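Local coordinates for protein adenylate isopentenyltransferase (Humulus lupulus, PDB 3A8T) that transfers the dimethylallyl group of dimethylallyl diphosphate to the adenine N6 of AMP, ADP or ATP in cytokinin biosynthesis, at residues A[125-128]-A[132-135]; A[40-45]-A[121-126]. All coordinates share one frame; numbering follows the deposited sequence.

Contact 1 (A[125-128]-A[132-135])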
loop_
_atom_site.group_PDB
_atom_site.type_symbol
_atom_site.label_atom_id
_atom_site.label_comp_id
_atom_site.label_asym_id
_atom_site.label_seq_id
_atom_site.Cartn_x
_atom_site.Cartn_y
_atom_site.Cartn_z
ATOM N N GLU A 125 11.939 17.054 -9.342
ATOM C CA GLU A 125 10.964 17.966 -9.866
ATOM C C GLU A 125 10.158 18.703 -8.813
ATOM O O GLU A 125 9.890 19.888 -8.979
ATOM C CB GLU A 125 10.032 17.197 -10.796
ATOM C CG GLU A 125 10.705 16.917 -12.136
ATOM C CD GLU A 125 10.235 15.637 -12.779
ATOM O OE1 GLU A 125 10.886 15.221 -13.759
ATOM O OE2 GLU A 125 9.227 15.050 -12.311
ATOM N N ILE A 126 9.774 17.988 -7.752
ATOM C CA ILE A 126 8.984 18.537 -6.670
ATOM C C ILE A 126 9.743 19.608 -5.922
ATOM O O ILE A 126 9.198 20.645 -5.591
ATOM C CB ILE A 126 8.544 17.390 -5.653
ATOM C CG1 ILE A 126 7.621 16.401 -6.353
ATOM C CG2 ILE A 126 7.919 17.978 -4.432
ATOM C CD1 ILE A 126 7.621 15.068 -5.731
ATOM N N THR A 127 10.983 19.301 -5.605
ATOM C CA THR A 127 11.861 20.211 -4.908
ATOM C C THR A 127 11.981 21.422 -5.803
ATOM O O THR A 127 12.030 22.553 -5.332
ATOM C CB THR A 127 13.266 19.585 -4.732
ATOM O OG1 THR A 127 13.149 18.325 -4.058
ATOM C CG2 THR A 127 14.149 20.506 -3.889
ATOM N N GLY A 128 12.023 21.178 -7.111
ATOM C CA GLY A 128 12.114 22.289 -8.044
ATOM C C GLY A 128 10.961 23.260 -7.804
ATOM O O GLY A 128 11.159 24.474 -7.756
ATOM N N LEU A 132 7.810 20.021 -0.558
ATOM C CA LEU A 132 8.489 18.865 -0.027
ATOM C C LEU A 132 8.023 17.570 -0.659
ATOM O O LEU A 132 6.843 17.353 -0.758
ATOM C CB LEU A 132 8.268 18.796 1.467
ATOM C CG LEU A 132 8.783 17.501 2.055
ATOM C CD1 LEU A 132 10.265 17.487 2.270
ATOM C CD2 LEU A 132 8.097 17.372 3.335
ATOM N N PRO A 133 8.955 16.741 -1.191
ATOM C CA PRO A 133 8.551 15.452 -1.786
ATOM C C PRO A 133 8.358 14.455 -0.588
ATOM O O PRO A 133 9.145 14.452 0.392
ATOM C CB PRO A 133 9.746 15.077 -2.655
ATOM C CG PRO A 133 10.862 15.680 -1.960
ATOM C CD PRO A 133 10.355 17.044 -1.529
ATOM N N VAL A 134 7.322 13.630 -0.652
ATOM C CA VAL A 134 7.008 12.669 0.419
ATOM C C VAL A 134 6.836 11.282 -0.182
ATOM O O VAL A 134 5.913 11.063 -0.960
ATOM C CB VAL A 134 5.726 13.066 1.082
ATOM C CG1 VAL A 134 5.434 12.183 2.270
ATOM C CG2 VAL A 134 5.809 14.547 1.476
ATOM N N LEU A 135 7.737 10.365 0.166
ATOM C CA LEU A 135 7.663 8.988 -0.325
ATOM C C LEU A 135 6.646 8.224 0.530
ATOM O O LEU A 135 6.870 8.037 1.702
ATOM C CB LEU A 135 9.032 8.338 -0.196
ATOM C CG LEU A 135 9.318 7.133 -1.057
ATOM C CD1 LEU A 135 9.190 7.469 -2.518
ATOM C CD2 LEU A 135 10.736 6.631 -0.724
#
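Ile126 lays both of its methyls, CG2 and CD1, against Pro133, and this apolar pair carries most of the contact. Ile126 CD1 ends 3.7 Å from Pro133 CB. Ile126 CG2 approaches where the proline ring joins the backbone, 3.6 Å from Pro133 N; the same Ile126 CG2 is 3.8 Å from Leu132 C. The two side chains meet at a slant. With CG2 anti to the backbone N (chi1 -64°), the first torsion sets the two branches, and the extended second one (156°) then carries CD1 to the proline. Cut back to an alanine, this position would probably leave a gap beside the proline, with both methyls that touch it gone.

Thr127 brings the one polar side-chain atom to the contact. Thr127 OG1 stands 4.0 Å from Pro133 CD, a van der Waals approach only; its hydrogen bond goes back to Val123 O, one turn earlier. Threonine thus satisfies its hydroxyl within the helix.

Proline suits the strand here because Pro133, lacking an N-H, turns a compact apolar ring to the helix, while its backbone still pairs with Leu43 of strand 41-46. This is the helix-to-strand return of a parallel alpha/beta sheet, consistent with the P-loop NTPase fold. Ile126 also rests on Glu67 and Ile69 of strand 66-70; across the contact itself, van der Waals fit and apolar burial do the holding, without a hydrogen bond between the segments.

Contact 2 (A[40-45]-A[121-126])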
loop_
_atom_site.group_PDB
_atom_site.type_symbol
_atom_site.label_atom_id
_atom_site.label_comp_id
_atom_site.label_asym_id
_atom_site.label_seq_id
_atom_site.Cartn_x
_atom_site.Cartn_y
_atom_site.Cartn_z
ATOM N N GLU A 40 19.108 16.996 -1.421
ATOM C CA GLU A 40 17.673 17.222 -1.256
ATOM C C GLU A 40 16.969 16.470 -0.152
ATOM O O GLU A 40 17.228 15.267 0.079
ATOM C CB GLU A 40 16.955 16.940 -2.582
ATOM C CG GLU A 40 17.543 17.769 -3.692
ATOM C CD GLU A 40 17.202 17.281 -5.103
ATOM O OE1 GLU A 40 17.187 16.028 -5.342
ATOM O OE2 GLU A 40 16.985 18.183 -5.978
ATOM N N LYS A 41 16.052 17.208 0.495
ATOM C CA LYS A 41 15.234 16.722 1.589
ATOM C C LYS A 41 14.060 15.917 1.072
ATOM O O LYS A 41 13.367 16.326 0.123
ATOM C CB LYS A 41 14.735 17.866 2.443
ATOM C CG LYS A 41 15.848 18.619 3.209
ATOM C CD LYS A 41 15.266 19.776 4.093
ATOM C CE LYS A 41 16.311 20.411 5.080
ATOM N NZ LYS A 41 16.638 19.509 6.248
ATOM N N LEU A 42 13.883 14.755 1.687
ATOM C CA LEU A 42 12.825 13.871 1.340
ATOM C C LEU A 42 12.167 13.255 2.566
ATOM O O LEU A 42 12.812 12.645 3.402
ATOM C CB LEU A 42 13.334 12.758 0.409
ATOM C CG LEU A 42 12.292 11.663 0.092
ATOM C CD1 LEU A 42 11.126 12.175 -0.807
ATOM C CD2 LEU A 42 13.033 10.501 -0.504
ATOM N N LEU A 43 10.865 13.431 2.670
ATOM C CA LEU A 43 10.144 12.857 3.784
ATOM C C LEU A 43 9.731 11.459 3.360
ATOM O O LEU A 43 9.245 11.274 2.233
ATOM C CB LEU A 43 8.923 13.703 4.105
ATOM C CG LEU A 43 8.065 13.306 5.299
ATOM C CD1 LEU A 43 8.931 13.180 6.589
ATOM C CD2 LEU A 43 6.984 14.382 5.434
ATOM N N VAL A 44 9.940 10.489 4.237
ATOM C CA VAL A 44 9.598 9.119 3.922
ATOM C C VAL A 44 8.587 8.569 4.910
ATOM O O VAL A 44 8.839 8.525 6.082
ATOM C CB VAL A 44 10.877 8.242 3.906
ATOM C CG1 VAL A 44 10.522 6.763 3.574
ATOM C CG2 VAL A 44 11.879 8.843 2.919
ATOM N N LEU A 45 7.417 8.189 4.426
ATOM C CA LEU A 45 6.379 7.667 5.299
ATOM C C LEU A 45 6.366 6.175 5.119
ATOM O O LEU A 45 6.032 5.691 4.035
ATOM C CB LEU A 45 4.977 8.265 4.993
ATOM C CG LEU A 45 4.812 9.808 4.997
ATOM C CD1 LEU A 45 3.384 10.168 5.170
ATOM C CD2 LEU A 45 5.691 10.468 6.031
ATOM N N LYS A 121 13.490 11.251 -10.427
ATOM C CA LYS A 121 13.117 12.376 -11.279
ATOM C C LYS A 121 12.061 13.247 -10.544
ATOM O O LYS A 121 12.205 14.474 -10.445
ATOM C CB LYS A 121 12.527 11.869 -12.609
ATOM C CG LYS A 121 13.552 11.341 -13.595
ATOM C CD LYS A 121 12.877 10.514 -14.736
ATOM C CE LYS A 121 13.855 9.500 -15.415
ATOM N NZ LYS A 121 13.151 8.410 -16.240
ATOM N N ALA A 122 11.018 12.577 -10.044
ATOM C CA ALA A 122 9.937 13.206 -9.317
ATOM C C ALA A 122 10.454 13.884 -8.069
ATOM O O ALA A 122 9.972 14.960 -7.707
ATOM C CB ALA A 122 8.863 12.183 -8.946
ATOM N N VAL A 123 11.420 13.287 -7.394
ATOM C CA VAL A 123 11.921 13.961 -6.182
ATOM C C VAL A 123 12.519 15.305 -6.602
ATOM O O VAL A 123 12.274 16.343 -6.025
ATOM C CB VAL A 123 12.998 13.148 -5.487
ATOM C CG1 VAL A 123 13.695 13.951 -4.490
ATOM C CG2 VAL A 123 12.382 11.954 -4.838
ATOM N N SER A 124 13.263 15.241 -7.682
ATOM C CA SER A 124 13.963 16.377 -8.210
ATOM C C SER A 124 13.010 17.477 -8.722
ATOM O O SER A 124 13.211 18.665 -8.533
ATOM C CB SER A 124 14.869 15.832 -9.297
ATOM O OG SER A 124 15.856 16.766 -9.593
ATOM N N GLU A 125 11.939 17.054 -9.342
ATOM C CA GLU A 125 10.964 17.966 -9.866
ATOM C C GLU A 125 10.158 18.703 -8.813
ATOM O O GLU A 125 9.890 19.888 -8.979
ATOM C CB GLU A 125 10.032 17.197 -10.796
ATOM C CG GLU A 125 10.705 16.917 -12.136
ATOM C CD GLU A 125 10.235 15.637 -12.779
ATOM O OE1 GLU A 125 10.886 15.221 -13.759
ATOM O OE2 GLU A 125 9.227 15.050 -12.311
ATOM N N ILE A 126 9.774 17.988 -7.752
ATOM C CA ILE A 126 8.984 18.537 -6.670
ATOM C C ILE A 126 9.743 19.608 -5.922
ATOM O O ILE A 126 9.198 20.645 -5.591
ATOM C CB ILE A 126 8.544 17.390 -5.653
ATOM C CG1 ILE A 126 7.621 16.401 -6.353
ATOM C CG2 ILE A 126 7.919 17.978 -4.432
ATOM C CD1 ILE A 126 7.621 15.068 -5.731
#
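Val123 meets strand 41-46 and the residue before it through both of its methyls. Val123 CG2 lies 4.2 Å from Leu42 CD1, a loose apolar touch, while Val123 CG1 comes 4.2 Å from Glu40 OE1. Beside it, Glu40 OE2 stands 4.0 Å from Ser124 OG, too far for a hydrogen bond, so carboxylate and hydroxyl are merely neighbours at the partly exposed border.

The torsions help to set these positions. Val123 keeps CG1 anti to the backbone N (chi1 167°), which divides its two methyls between the glutamate and the leucine. Glu40 runs extended beyond CG, and its long stem carries the carboxylate out beside Val123 and Ser124, at the solvent-side border. Valine, compact and branched, suits the buried face of the helix, and serine its exposed flank.

In the next shell, Tyr173 touches Glu40, Leu42 and Val123 alike, and Leu42 also rests on Pro133. The strand leads on to the P-loop, but the contact itself lies away from the ATP site. As in other P-loop NTPase folds, a helix is laid on one face of the parallel sheet: strand 41-46 is fixed between strands 132-136 and 174-181, and helix 112-128 packs across it, where Val123 also reaches Ile69 of strand 66-70.

Overall arrangement
From the N terminus the chain first lays down strand 41-46, which leads into the ATP-binding P-loop, and then passes through helix 53-61, strand 66-70 and the short edge strand 97-98 before helix 112-128 returns to it. Contact 2 closes this long loop, with 75 residues between its segments. Contact 1 follows at once as a tight closure of three intervening residues, as the end of the same helix turns into strand 132-136. The loops follow one another rather than nest, overlapping at Glu125 and Ile126. Strands 41-46 and 132-136 are joined by probable backbone hydrogen bonds between Leu135 and both Leu43 and Leu45. Since these strands are neighbours, one helix can lie over both, and over strand 66-70 beside them.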